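Local coordinates for tapirin (Caldicellulosiruptor hydrothermalis, PDB 6N2C), which probably binds cellulose through a beta-helical C-terminal domain that also carries a zinc ion, as part of the attachment of a thermophilic bacterium to plant biomass, at residues 380-385 with 399-404; 513-518 with 553-558; 259-264 with 280-285. All blocks are in the same frame, centred on the assembly; numbering follows the deposited sequence.

Contact 1: 380-385 with 399-404; sequences NLKIDG and TITISN
Asp384 reaches across to two residues of the neighbouring strand. With CG anti to the backbone N (chi1 175°), its carboxylate lies alongside the side chain of Asn404, and Asn404 ND2 donates to Asp384 OD1 over 3.0 Å. The amide places the oxygen in its own plane, whereas the nitrogen meets OD1 on the syn side, 28° out of the carboxylate plane. Ser403 OG stands 3.3 Å from the same OD1, at best a weak bond. At the other end Asn380 substitutes side chain for backbone: its OD1 takes the N-H of Thr399 at 2.9 Å, in the carbonyl plane, and a water joins OD1 to Thr399 OG1.

Between these ends the main chains form a regular parallel ladder. Thr399 O accepts from Leu381 N, Leu381 O from Thr401 N (2.8 Å), Thr401 O from Ile383 N and Ile383 O from Ser403 N, before Gly385 N closes on Ser403 O at 2.9 Å. The strand axes are 4.7 Å apart and 5° from parallel, and the in-register pairing stacks like positions: Leu381 CB packs on Ile400 CG1, and Ile383 CB on Ile402 CG2 in one of two conformers, on one face. On the face bearing Lys382 and Asp384, a second water accepts from Lys382 NZ (2.7 Å), donates to Ile383 O and is bonded to Ser403 OG, tying the lysine end to both strands.

Such stacking in register is characteristic of a right-handed parallel beta-helix, here between successive coils. Strand 359-363 continues the ladder on the far side of 380-384, with Leu381 resting on Leu360 and Ile362, while Ile400 packs inward on Ile417 and Cys419 of strand 416-419.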
ATOM      1  N   ASN A 380       5.760  -5.483 -27.491  1.00 20.30           N
ATOM      2  CA  ASN A 380       5.445  -4.492 -28.476  1.00 21.46           C
ATOM      3  C   ASN A 380       5.850  -3.137 -27.956  1.00 20.61           C
ATOM      4  O   ASN A 380       5.631  -2.830 -26.774  1.00 20.28           O
ATOM      5  CB  ASN A 380       3.973  -4.522 -28.839  1.00 19.85           C
ATOM      6  CG  ASN A 380       3.568  -5.794 -29.553  1.00 26.35           C
ATOM      7  OD1 ASN A 380       4.242  -6.284 -30.472  1.00 21.36           O
ATOM      8  ND2 ASN A 380       2.399  -6.328 -29.154  1.00 31.54           N
ATOM      9  N   LEU A 381       6.413  -2.319 -28.850  1.00 21.33           N
ATOM     10  CA  LEU A 381       6.812  -0.936 -28.576  1.00 18.87           C
ATOM     11  C   LEU A 381       6.020  -0.024 -29.483  1.00 21.36           C
ATOM     12  O   LEU A 381       6.071  -0.212 -30.704  1.00 19.09           O
ATOM     13  CB  LEU A 381       8.242  -0.735 -28.882  1.00 20.40           C
ATOM     14  CG  LEU A 381       8.847   0.690 -28.704  1.00 21.53           C
ATOM     15  CD1 LEU A 381       8.684   1.115 -27.281  1.00 21.34           C
ATOM     16  CD2 LEU A 381      10.295   0.744 -29.044  1.00 23.03           C
ATOM     17  N   LYS A 382       5.287   0.949 -28.911  1.00 18.50           N
ATOM     18  CA  LYS A 382       4.583   1.987 -29.682  1.00 20.92           C
ATOM     19  C   LYS A 382       5.125   3.334 -29.299  1.00 19.82           C
ATOM     20  O   LYS A 382       5.182   3.657 -28.120  1.00 22.61           O
ATOM     21  CB  LYS A 382       3.066   1.973 -29.449  1.00 22.21           C
ATOM     22  CG  LYS A 382       2.300   3.039 -30.220  1.00 25.40           C
ATOM     23  CD  LYS A 382       0.812   2.862 -29.982  1.00 28.12           C
ATOM     24  CE  LYS A 382      -0.032   3.891 -30.682  1.00 31.75           C
ATOM     25  NZ  LYS A 382       0.033   3.907 -32.209  1.00 33.65           N
ATOM     26  N   ILE A 383       5.623   4.093 -30.284  1.00 20.58           N
ATOM     27  CA  ILE A 383       6.108   5.458 -30.125  1.00 22.31           C
ATOM     28  C   ILE A 383       5.237   6.320 -31.091  1.00 24.22           C
ATOM     29  O   ILE A 383       5.108   5.987 -32.285  1.00 21.53           O
ATOM     30  CB  ILE A 383       7.574   5.555 -30.485  1.00 24.31           C
ATOM     31  CG1 ILE A 383       8.417   4.868 -29.409  1.00 24.47           C
ATOM     32  CG2 ILE A 383       8.004   7.010 -30.581  1.00 26.44           C
ATOM     33  CD1 ILE A 383       9.844   4.748 -29.779  1.00 26.47           C
ATOM     34  N   ASP A 384       4.527   7.310 -30.520  1.00 23.49           N
ATOM     35  CA  ASP A 384       3.732   8.248 -31.273  1.00 22.41           C
ATOM     36  C   ASP A 384       4.229   9.627 -30.915  1.00 25.39           C
ATOM     37  O   ASP A 384       4.122  10.090 -29.743  1.00 23.49           O
ATOM     38  CB  ASP A 384       2.245   8.007 -31.003  1.00 23.04           C
ATOM     39  CG  ASP A 384       1.351   9.035 -31.660  1.00 29.22           C
ATOM     40  OD1 ASP A 384       1.838   9.745 -32.508  1.00 31.18           O
ATOM     41  OD2 ASP A 384       0.182   9.079 -31.270  1.00 34.14           O
ATOM     42  N   GLY A 385       4.810  10.309 -31.879  1.00 25.92           N
ATOM     43  CA  GLY A 385       5.372  11.627 -31.658  1.00 26.42           C
ATOM     44  C   GLY A 385       6.809  11.709 -31.304  1.00 26.95           C
ATOM     45  O   GLY A 385       7.495  10.684 -31.254  1.00 24.19           O
ATOM     46  N   THR A 399       6.491  -6.274 -32.240  1.00 17.83           N
ATOM     47  CA  THR A 399       6.446  -5.298 -33.320  1.00 18.46           C
ATOM     48  C   THR A 399       6.692  -3.916 -32.705  1.00 17.91           C
ATOM     49  O   THR A 399       6.177  -3.578 -31.602  1.00 17.77           O
ATOM     50  CB  THR A 399       5.042  -5.390 -33.924  1.00 21.52           C
ATOM     51  OG1 THR A 399       4.884  -6.711 -34.503  1.00 23.02           O
ATOM     52  CG2 THR A 399       4.823  -4.339 -34.959  1.00 23.00           C
ATOM     53  N   ILE A 400       7.418  -3.088 -33.443  1.00 18.75           N
ATOM     54  CA  ILE A 400       7.595  -1.655 -33.129  1.00 20.39           C
ATOM     55  C   ILE A 400       6.657  -0.916 -34.083  1.00 21.12           C
ATOM     56  O   ILE A 400       6.773  -1.060 -35.344  1.00 21.32           O
ATOM     57  CB  ILE A 400       9.016  -1.200 -33.385  1.00 21.26           C
ATOM     58  CG1 ILE A 400       9.965  -1.928 -32.481  1.00 21.53           C
ATOM     59  CG2 ILE A 400       9.206   0.302 -33.164  1.00 21.07           C
ATOM     60  CD1 ILE A 400      11.416  -1.577 -32.565  1.00 21.95           C
ATOM     61  N   THR A 401       5.739  -0.129 -33.490  1.00 20.07           N
ATOM     62  CA  THR A 401       4.812   0.686 -34.229  1.00 22.94           C
ATOM     63  C   THR A 401       5.250   2.157 -33.994  1.00 24.30           C
ATOM     64  O   THR A 401       5.282   2.644 -32.849  1.00 22.41           O
ATOM     65  CB  THR A 401       3.400   0.405 -33.761  1.00 24.10           C
ATOM     66  OG1 THR A 401       3.084  -0.961 -34.094  1.00 24.84           O
ATOM     67  CG2 THR A 401       2.419   1.292 -34.501  1.00 28.55           C
ATOM     68  N   ILE A 402       5.599   2.844 -35.089  0.63 23.37           N
ATOM     69  CA  ILE A 402       5.960   4.250 -35.021  0.63 24.94           C
ATOM     70  C   ILE A 402       4.958   5.104 -35.815  0.63 24.56           C
ATOM     71  O   ILE A 402       4.390   4.657 -36.831  0.63 19.86           O
ATOM     72  CB  ILE A 402       7.387   4.506 -35.473  0.63 24.57           C
ATOM     73  CG1 ILE A 402       7.688   3.845 -36.848  0.63 25.15           C
ATOM     74  CG2 ILE A 402       8.364   3.971 -34.437  0.63 25.29           C
ATOM     75  CD1 ILE A 402       8.932   4.415 -37.508  0.63 26.38           C
ATOM     76  N   SER A 403       4.717   6.296 -35.291  1.00 24.90           N
ATOM     77  CA  SER A 403       3.877   7.294 -35.997  1.00 26.04           C
ATOM     78  C   SER A 403       4.234   8.673 -35.570  1.00 30.33           C
ATOM     79  O   SER A 403       4.728   8.902 -34.462  1.00 22.97           O
ATOM     80  CB  SER A 403       2.419   7.010 -35.791  1.00 26.94           C
ATOM     81  OG  SER A 403       2.053   7.088 -34.442  1.00 30.84           O
ATOM     82  N   ASN A 404       3.946   9.645 -36.459  1.00 28.56           N
ATOM     83  CA  ASN A 404       4.189  11.077 -36.160  1.00 29.74           C
ATOM     84  C   ASN A 404       5.573  11.288 -35.683  1.00 27.80           C
ATOM     85  O   ASN A 404       5.845  12.132 -34.863  1.00 26.73           O
ATOM     86  CB  ASN A 404       3.142  11.604 -35.213  1.00 29.94           C
ATOM     87  CG  ASN A 404       1.771  11.491 -35.803  1.00 32.15           C
ATOM     88  OD1 ASN A 404       1.528  12.018 -36.905  1.00 32.86           O
ATOM     89  ND2 ASN A 404       0.849  10.808 -35.096  1.00 29.72           N
TER
HETATM   90  O   HOH W   1       3.680  -8.158 -32.250  0.94 45.29           O
HETATM   91  O   HOH W   2       2.460   4.640 -33.088  1.00 25.39           O

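Contact 2: 513-518 with 553-558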
ATOM      1  N   GLN A 513      -5.952   3.599  30.363  1.00 18.69           N
ATOM      2  CA  GLN A 513      -5.994   2.790  29.177  1.00 15.51           C
ATOM      3  C   GLN A 513      -7.329   2.166  29.006  1.00 15.51           C
ATOM      4  O   GLN A 513      -8.002   1.857  29.955  1.00 13.68           O
ATOM      5  CB  GLN A 513      -4.886   1.766  29.168  1.00 14.70           C
ATOM      6  CG  GLN A 513      -3.433   2.273  29.408  1.00 15.79           C
ATOM      7  CD  GLN A 513      -2.393   1.248  29.726  1.00 17.31           C
ATOM      8  OE1 GLN A 513      -2.728   0.069  29.975  1.00 18.35           O
ATOM      9  NE2 GLN A 513      -1.110   1.670  29.809  1.00 16.49           N
ATOM     10  N   ILE A 514      -7.675   1.916  27.725  1.00 14.32           N
ATOM     11  CA  ILE A 514      -8.993   1.421  27.365  1.00 14.39           C
ATOM     12  C   ILE A 514      -8.811   0.240  26.437  1.00 15.16           C
ATOM     13  O   ILE A 514      -8.171   0.376  25.410  1.00 14.93           O
ATOM     14  CB  ILE A 514      -9.846   2.516  26.699  1.00 16.39           C
ATOM     15  CG1 ILE A 514     -10.136   3.714  27.627  1.00 16.89           C
ATOM     16  CG2 ILE A 514     -11.146   1.953  26.165  1.00 17.83           C
ATOM     17  CD1 ILE A 514     -11.007   3.346  28.745  1.00 21.04           C
ATOM     18  N   PHE A 515      -9.429  -0.893  26.781  1.00 13.80           N
ATOM     19  CA  PHE A 515      -9.348  -2.087  25.940  1.00 14.42           C
ATOM     20  C   PHE A 515     -10.770  -2.581  25.669  1.00 14.54           C
ATOM     21  O   PHE A 515     -11.477  -2.986  26.607  1.00 15.10           O
ATOM     22  CB  PHE A 515      -8.507  -3.168  26.657  1.00 14.94           C
ATOM     23  CG  PHE A 515      -7.151  -2.716  26.955  1.00 13.53           C
ATOM     24  CD1 PHE A 515      -6.135  -2.774  26.031  1.00 13.52           C
ATOM     25  CD2 PHE A 515      -6.874  -2.117  28.215  1.00 13.98           C
ATOM     26  CE1 PHE A 515      -4.853  -2.321  26.318  1.00 12.65           C
ATOM     27  CE2 PHE A 515      -5.631  -1.642  28.463  1.00 12.82           C
ATOM     28  CZ  PHE A 515      -4.628  -1.771  27.573  1.00 13.17           C
ATOM     29  N   VAL A 516     -11.163  -2.552  24.400  1.00 14.14           N
ATOM     30  CA  VAL A 516     -12.504  -2.965  23.955  1.00 13.34           C
ATOM     31  C   VAL A 516     -12.441  -4.080  22.955  1.00 14.15           C
ATOM     32  O   VAL A 516     -11.752  -3.979  21.933  1.00 13.71           O
ATOM     33  CB  VAL A 516     -13.301  -1.765  23.428  1.00 15.09           C
ATOM     34  CG1 VAL A 516     -14.700  -2.219  23.056  1.00 16.39           C
ATOM     35  CG2 VAL A 516     -13.399  -0.683  24.434  1.00 14.55           C
ATOM     36  N   ILE A 517     -13.137  -5.196  23.237  1.00 13.83           N
ATOM     37  CA  ILE A 517     -13.230  -6.302  22.333  1.00 14.32           C
ATOM     38  C   ILE A 517     -14.711  -6.642  22.201  1.00 16.44           C
ATOM     39  O   ILE A 517     -15.300  -7.071  23.229  1.00 13.50           O
ATOM     40  CB  ILE A 517     -12.462  -7.521  22.800  1.00 14.46           C
ATOM     41  CG1 ILE A 517     -10.954  -7.198  23.021  1.00 14.04           C
ATOM     42  CG2 ILE A 517     -12.579  -8.632  21.723  1.00 14.64           C
ATOM     43  CD1 ILE A 517     -10.669  -6.727  24.448  1.00 13.64           C
ATOM     44  N   THR A 518     -15.294  -6.498  21.017  1.00 14.71           N
ATOM     45  CA  THR A 518     -16.784  -6.524  20.979  1.00 14.81           C
ATOM     46  C   THR A 518     -17.342  -7.095  19.729  1.00 16.42           C
ATOM     47  O   THR A 518     -16.683  -7.084  18.680  1.00 16.04           O
ATOM     48  CB  THR A 518     -17.362  -5.145  21.154  1.00 13.97           C
ATOM     49  OG1 THR A 518     -18.820  -5.224  21.133  1.00 17.45           O
ATOM     50  CG2 THR A 518     -16.944  -4.164  20.087  1.00 15.52           C
ATOM     51  N   VAL A 553      -1.331   0.031  23.149  1.00 14.34           N
ATOM     52  CA  VAL A 553      -0.691  -0.550  24.287  1.00 16.59           C
ATOM     53  C   VAL A 553      -1.161  -2.021  24.333  1.00 15.07           C
ATOM     54  O   VAL A 553      -2.354  -2.274  24.211  1.00 14.72           O
ATOM     55  CB  VAL A 553      -1.137   0.150  25.584  1.00 17.78           C
ATOM     56  CG1 VAL A 553      -0.721  -0.602  26.901  1.00 19.44           C
ATOM     57  CG2 VAL A 553      -0.666   1.586  25.601  1.00 18.47           C
ATOM     58  N   ARG A 554      -0.226  -2.946  24.538  0.55 15.72           N
ATOM     59  CA  ARG A 554      -0.604  -4.365  24.761  0.55 15.34           C
ATOM     60  C   ARG A 554      -1.707  -4.547  25.797  0.55 14.17           C
ATOM     61  O   ARG A 554      -1.695  -3.938  26.895  0.55 15.02           O
ATOM     62  CB  ARG A 554       0.659  -5.170  25.064  0.55 17.70           C
ATOM     63  CG  ARG A 554       0.483  -6.671  25.114  0.55 17.78           C
ATOM     64  CD  ARG A 554       1.871  -7.349  25.241  0.55 20.51           C
ATOM     65  NE  ARG A 554       1.760  -8.797  25.107  0.55 21.35           N
ATOM     66  CZ  ARG A 554       1.557  -9.682  26.088  0.55 20.48           C
ATOM     67  NH1 ARG A 554       1.463  -9.363  27.404  0.55 23.77           N
ATOM     68  NH2 ARG A 554       1.455 -10.954  25.728  0.55 23.53           N
ATOM     69  N   MET A 555      -2.677  -5.408  25.485  1.00 12.49           N
ATOM     70  CA  MET A 555      -3.689  -5.722  26.441  1.00 12.45           C
ATOM     71  C   MET A 555      -3.085  -6.234  27.774  1.00 12.88           C
ATOM     72  O   MET A 555      -2.094  -7.014  27.719  1.00 14.20           O
ATOM     73  CB  MET A 555      -4.658  -6.823  25.878  1.00 13.36           C
ATOM     74  CG  MET A 555      -5.641  -6.266  24.815  1.00 14.03           C
ATOM     75  SD  MET A 555      -6.808  -7.584  24.276  0.89 14.60           S
ATOM     76  CE  MET A 555      -5.856  -8.526  23.236  1.00 14.43           C
ATOM     77  N   PRO A 556      -3.772  -5.947  28.872  1.00 13.73           N
ATOM     78  CA  PRO A 556      -3.230  -6.437  30.151  1.00 15.69           C
ATOM     79  C   PRO A 556      -3.292  -8.009  30.125  1.00 18.22           C
ATOM     80  O   PRO A 556      -4.221  -8.628  29.546  1.00 14.01           O
ATOM     81  CB  PRO A 556      -4.183  -5.875  31.165  1.00 15.58           C
ATOM     82  CG  PRO A 556      -4.799  -4.662  30.489  1.00 16.09           C
ATOM     83  CD  PRO A 556      -4.902  -5.038  29.074  1.00 14.86           C
ATOM     84  N   GLN A 557      -2.329  -8.605  30.812  1.00 17.07           N
ATOM     85  CA  GLN A 557      -2.233 -10.051  30.769  1.00 17.47           C
ATOM     86  C   GLN A 557      -3.503 -10.746  31.235  1.00 15.59           C
ATOM     87  O   GLN A 557      -3.814 -11.762  30.647  1.00 17.96           O
ATOM     88  CB  GLN A 557      -0.972 -10.543  31.520  1.00 19.44           C
ATOM     89  CG  GLN A 557      -0.693 -12.030  31.267  1.00 17.99           C
ATOM     90  CD  GLN A 557      -0.397 -12.310  29.811  1.00 17.50           C
ATOM     91  OE1 GLN A 557       0.453 -11.692  29.212  1.00 22.49           O
ATOM     92  NE2 GLN A 557      -1.044 -13.293  29.280  1.00 22.71           N
ATOM     93  N   PRO A 558      -4.202 -10.253  32.251  1.00 16.34           N
ATOM     94  CA  PRO A 558      -5.421 -10.950  32.705  1.00 18.01           C
ATOM     95  C   PRO A 558      -6.519 -10.902  31.617  1.00 17.16           C
ATOM     96  O   PRO A 558      -7.309 -11.858  31.464  1.00 16.19           O
ATOM     97  CB  PRO A 558      -5.895 -10.172  33.897  1.00 18.26           C
ATOM     98  CG  PRO A 558      -4.763  -9.260  34.264  1.00 22.47           C
ATOM     99  CD  PRO A 558      -3.777  -9.198  33.207  1.00 19.64           C
TER
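Beside the zinc-bearing end of the beta-helix, a turn leading from strand 548-552 to helix 557-565 packs over strand 513-518, and Phe515 is the residue round which it folds. Val553 lies near the site itself, its side chain about 4 Å at the nearest from that of Asp532, which binds the zinc ion with His530 and Glu551. Phe515 points toward the turn from its CA, and chi1 of -59°, CG anti to the carbonyl carbon, sets its ring under Pro556; the ring meets four consecutive residues. Pro556, the N-cap residue of the helix, lays CD over the ring centre in a CH-pi contact, 3.5 Å from the centroid and 11° off the normal. At the edge, near the ring plane, Val553 O is 3.3 Å from Phe515 CE1; Arg554 O approaches the same carbon obliquely. Met555 CG reaches Phe515 CD1 at 3.7 Å. Replacing Phe515 with an alanine would probably open a gap beneath Pro556 and leave Met555 CG without its aromatic neighbour, so that the turn is held less firmly against the strand. No hydrogen bond crosses between the two segments. Beyond the ring, the extended Gln513 lays its amide against Val553, NE2 3.7 Å from CG1, and Ile517 CD1 lies 4.0 Å from Met555 SD.

Contact 3: 259-264 with 280-285; sequences ITFNGN and ISLSGK
Ser281 turns both its N-H and its carbonyl to the 259-264 segment, where they bond to Ile259 and Phe261. Ser281 N donates to Ile259 O at 2.9 Å, and Ser281 O accepts from Phe261 N over the same length; both donors lie close to the line of the carbonyl they address. Ile280 CA adds a C-H contact to Ile259 O at 3.2 Å. The ladder then gives way to a looser pairing, in which a water donates to Phe261 O and is bonded to Ser281 OG, bridging the two segments where their CA atoms draw slightly further apart.

Apolar contacts lie on the opposite face from Thr260 and Ser281. Ile259 and Ile280 point the same way side by side, with Ile259 CB 4.1 Å from Ile280 CG1. The ring of Phe261 has Leu282 CG over one face, 4.2 Å above its plane and offset toward the rim, while Ile280 CG2 and Ser281 O lie at its edge near the ring plane. These are equivalent positions on adjacent coils of a parallel beta-helix, whose interior is built from such ladders of stacked aliphatic and aromatic side chains. The aromatic stack runs on to Phe241 one coil back, and Ile288 of strand 287-290 closes against Phe261, Ile280 and Leu282 from within.

Polar side-chain contacts hold the turn that follows. Ser283 OG sits in the cramped place between its own N and carbonyl carbon (chi1 70°), where it receives Asn264 N at 3.1 Å; the angle at hydrogen is a bent 137°. The same hydroxyl is hydrogen-bonded to Asp286 OD2, so Ser283 ties two turns together. Gly263 has backbone angles that would press a CB against the carbonyl oxygen of Asn262, whose ND2 in turn bonds to Phe241 O.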
ATOM      1  N   ILE A 259      -5.652   1.117  -3.413  1.00 14.68           N
ATOM      2  CA  ILE A 259      -5.236   2.196  -2.521  1.00 15.25           C
ATOM      3  C   ILE A 259      -5.516   3.495  -3.279  1.00 15.88           C
ATOM      4  O   ILE A 259      -4.914   3.729  -4.338  1.00 17.91           O
ATOM      5  CB  ILE A 259      -3.774   2.113  -2.148  1.00 15.50           C
ATOM      6  CG1 ILE A 259      -3.423   0.667  -1.571  1.00 17.35           C
ATOM      7  CG2 ILE A 259      -3.388   3.244  -1.218  1.00 14.68           C
ATOM      8  CD1 ILE A 259      -1.955   0.504  -1.184  1.00 17.23           C
ATOM      9  N   THR A 260      -6.393   4.316  -2.723  1.00 16.42           N
ATOM     10  CA  THR A 260      -6.924   5.485  -3.470  1.00 17.90           C
ATOM     11  C   THR A 260      -6.534   6.740  -2.740  1.00 17.48           C
ATOM     12  O   THR A 260      -6.940   6.920  -1.608  1.00 18.08           O
ATOM     13  CB  THR A 260      -8.413   5.394  -3.712  1.00 19.57           C
ATOM     14  OG1 THR A 260      -8.795   4.119  -4.227  1.00 19.49           O
ATOM     15  CG2 THR A 260      -8.877   6.514  -4.631  1.00 22.44           C
ATOM     16  N   PHE A 261      -5.720   7.571  -3.391  1.00 15.61           N
ATOM     17  CA  PHE A 261      -5.268   8.841  -2.886  1.00 18.42           C
ATOM     18  C   PHE A 261      -6.317   9.877  -3.277  1.00 17.90           C
ATOM     19  O   PHE A 261      -6.810   9.853  -4.408  1.00 20.38           O
ATOM     20  CB  PHE A 261      -3.918   9.196  -3.461  1.00 16.92           C
ATOM     21  CG  PHE A 261      -2.774   8.394  -2.929  1.00 16.66           C
ATOM     22  CD1 PHE A 261      -2.501   7.105  -3.388  1.00 17.12           C
ATOM     23  CD2 PHE A 261      -1.975   8.891  -1.906  1.00 17.53           C
ATOM     24  CE1 PHE A 261      -1.439   6.366  -2.824  1.00 17.86           C
ATOM     25  CE2 PHE A 261      -0.903   8.172  -1.354  1.00 18.32           C
ATOM     26  CZ  PHE A 261      -0.643   6.895  -1.831  1.00 18.71           C
ATOM     27  N   ASN A 262      -6.663  10.735  -2.352  1.00 18.34           N
ATOM     28  CA  ASN A 262      -7.532  11.915  -2.565  1.00 20.02           C
ATOM     29  C   ASN A 262      -6.952  13.063  -1.809  1.00 18.01           C
ATOM     30  O   ASN A 262      -6.379  12.888  -0.762  1.00 17.94           O
ATOM     31  CB  ASN A 262      -8.929  11.712  -1.990  1.00 18.12           C
ATOM     32  CG  ASN A 262      -9.637  10.565  -2.617  1.00 23.81           C
ATOM     33  OD1 ASN A 262     -10.080  10.667  -3.765  1.00 23.42           O
ATOM     34  ND2 ASN A 262      -9.625   9.376  -1.926  1.00 19.98           N
ATOM     35  N   GLY A 263      -7.179  14.296  -2.326  1.00 18.70           N
ATOM     36  CA  GLY A 263      -7.014  15.491  -1.533  1.00 17.79           C
ATOM     37  C   GLY A 263      -5.619  16.102  -1.613  1.00 18.13           C
ATOM     38  O   GLY A 263      -5.343  17.200  -1.096  1.00 20.33           O
ATOM     39  N   ASN A 264      -4.709  15.390  -2.290  1.00 17.43           N
ATOM     40  CA  ASN A 264      -3.376  15.739  -2.472  1.00 17.22           C
ATOM     41  C   ASN A 264      -2.538  15.759  -1.183  1.00 16.97           C
ATOM     42  O   ASN A 264      -3.065  15.688  -0.059  1.00 16.99           O
ATOM     43  CB  ASN A 264      -3.224  17.143  -3.161  1.00 18.31           C
ATOM     44  CG  ASN A 264      -3.751  17.192  -4.629  1.00 22.54           C
ATOM     45  OD1 ASN A 264      -4.320  16.242  -5.225  1.00 23.25           O
ATOM     46  ND2 ASN A 264      -3.499  18.281  -5.201  1.00 26.77           N
ATOM     47  N   ILE A 280      -3.751   1.278  -7.396  1.00 14.22           N
ATOM     48  CA  ILE A 280      -3.132   2.276  -6.603  1.00 15.56           C
ATOM     49  C   ILE A 280      -3.165   3.532  -7.404  1.00 15.98           C
ATOM     50  O   ILE A 280      -2.583   3.556  -8.497  1.00 16.73           O
ATOM     51  CB  ILE A 280      -1.658   1.919  -6.208  1.00 14.33           C
ATOM     52  CG1 ILE A 280      -1.661   0.609  -5.382  1.00 16.00           C
ATOM     53  CG2 ILE A 280      -1.029   3.106  -5.443  1.00 13.50           C
ATOM     54  CD1 ILE A 280      -0.221   0.195  -5.014  1.00 16.68           C
ATOM     55  N   SER A 281      -3.910   4.508  -6.948  1.00 15.45           N
ATOM     56  CA  SER A 281      -4.188   5.723  -7.755  1.00 15.95           C
ATOM     57  C   SER A 281      -3.827   7.014  -7.072  1.00 17.70           C
ATOM     58  O   SER A 281      -4.424   7.316  -6.012  1.00 17.21           O
ATOM     59  CB  SER A 281      -5.673   5.690  -8.169  1.00 20.02           C
ATOM     60  OG  SER A 281      -6.001   6.934  -8.840  1.00 25.79           O
ATOM     61  N   LEU A 282      -2.877   7.798  -7.668  1.00 14.97           N
ATOM     62  CA  LEU A 282      -2.426   9.042  -7.070  1.00 18.27           C
ATOM     63  C   LEU A 282      -3.349  10.246  -7.476  1.00 17.19           C
ATOM     64  O   LEU A 282      -4.070  10.149  -8.500  1.00 19.73           O
ATOM     65  CB  LEU A 282      -0.945   9.362  -7.330  1.00 18.84           C
ATOM     66  CG  LEU A 282      -0.012   8.494  -6.446  1.00 20.65           C
ATOM     67  CD1 LEU A 282      -0.019   7.004  -6.849  1.00 21.85           C
ATOM     68  CD2 LEU A 282       1.363   9.047  -6.636  1.00 22.79           C
ATOM     69  N   SER A 283      -3.404  11.248  -6.650  1.00 17.92           N
ATOM     70  CA  SER A 283      -4.278  12.430  -6.825  1.00 19.23           C
ATOM     71  C   SER A 283      -3.596  13.708  -7.276  1.00 19.36           C
ATOM     72  O   SER A 283      -4.278  14.615  -7.789  1.00 17.80           O
ATOM     73  CB  SER A 283      -5.154  12.741  -5.579  1.00 20.22           C
ATOM     74  OG  SER A 283      -4.409  13.218  -4.473  1.00 18.20           O
ATOM     75  N   GLY A 284      -2.298  13.824  -7.030  1.00 16.98           N
ATOM     76  CA  GLY A 284      -1.495  15.020  -7.176  1.00 17.96           C
ATOM     77  C   GLY A 284      -0.772  15.435  -5.916  1.00 16.36           C
ATOM     78  O   GLY A 284      -1.320  15.263  -4.803  1.00 15.87           O
ATOM     79  N   LYS A 285       0.494  15.822  -6.041  1.00 13.83           N
ATOM     80  CA  LYS A 285       1.328  16.159  -4.910  1.00 17.09           C
ATOM     81  C   LYS A 285       1.311  14.964  -3.872  1.00 16.53           C
ATOM     82  O   LYS A 285       1.447  15.172  -2.688  1.00 17.14           O
ATOM     83  CB  LYS A 285       0.893  17.428  -4.210  1.00 22.92           C
ATOM     84  CG  LYS A 285       1.061  18.658  -5.085  1.00 27.69           C
ATOM     85  CD  LYS A 285       2.417  19.230  -4.767  1.00 40.26           C
ATOM     86  CE  LYS A 285       2.202  20.475  -3.961  1.00 45.96           C
ATOM     87  NZ  LYS A 285       2.138  21.662  -4.852  1.00 49.05           N
TER
HETATM   88  O   HOH W   3      -7.044   8.874  -7.091  1.00 28.80           O

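Overall arrangement
Along the chain contact 3 comes first, then contact 1, and contact 2 last, each closing before the next opens. Contacts 3 and 1 belong to the same parallel face of the beta-helix, which runs from strand 259-260 through 279-281 to 380-384 and 400-403; their centres are 30 Å apart. Contact 2 is elsewhere: strand 513-518 belongs to another face, and its partner segment leads into helix 557-565. Its centre lies 34 Å from that of contact 3 and 61 Å from that of contact 1, on the other side of the chain's centre. The later strands stack beyond strands 186-190 and 194-195, putting the zinc site at the end away from contact 1.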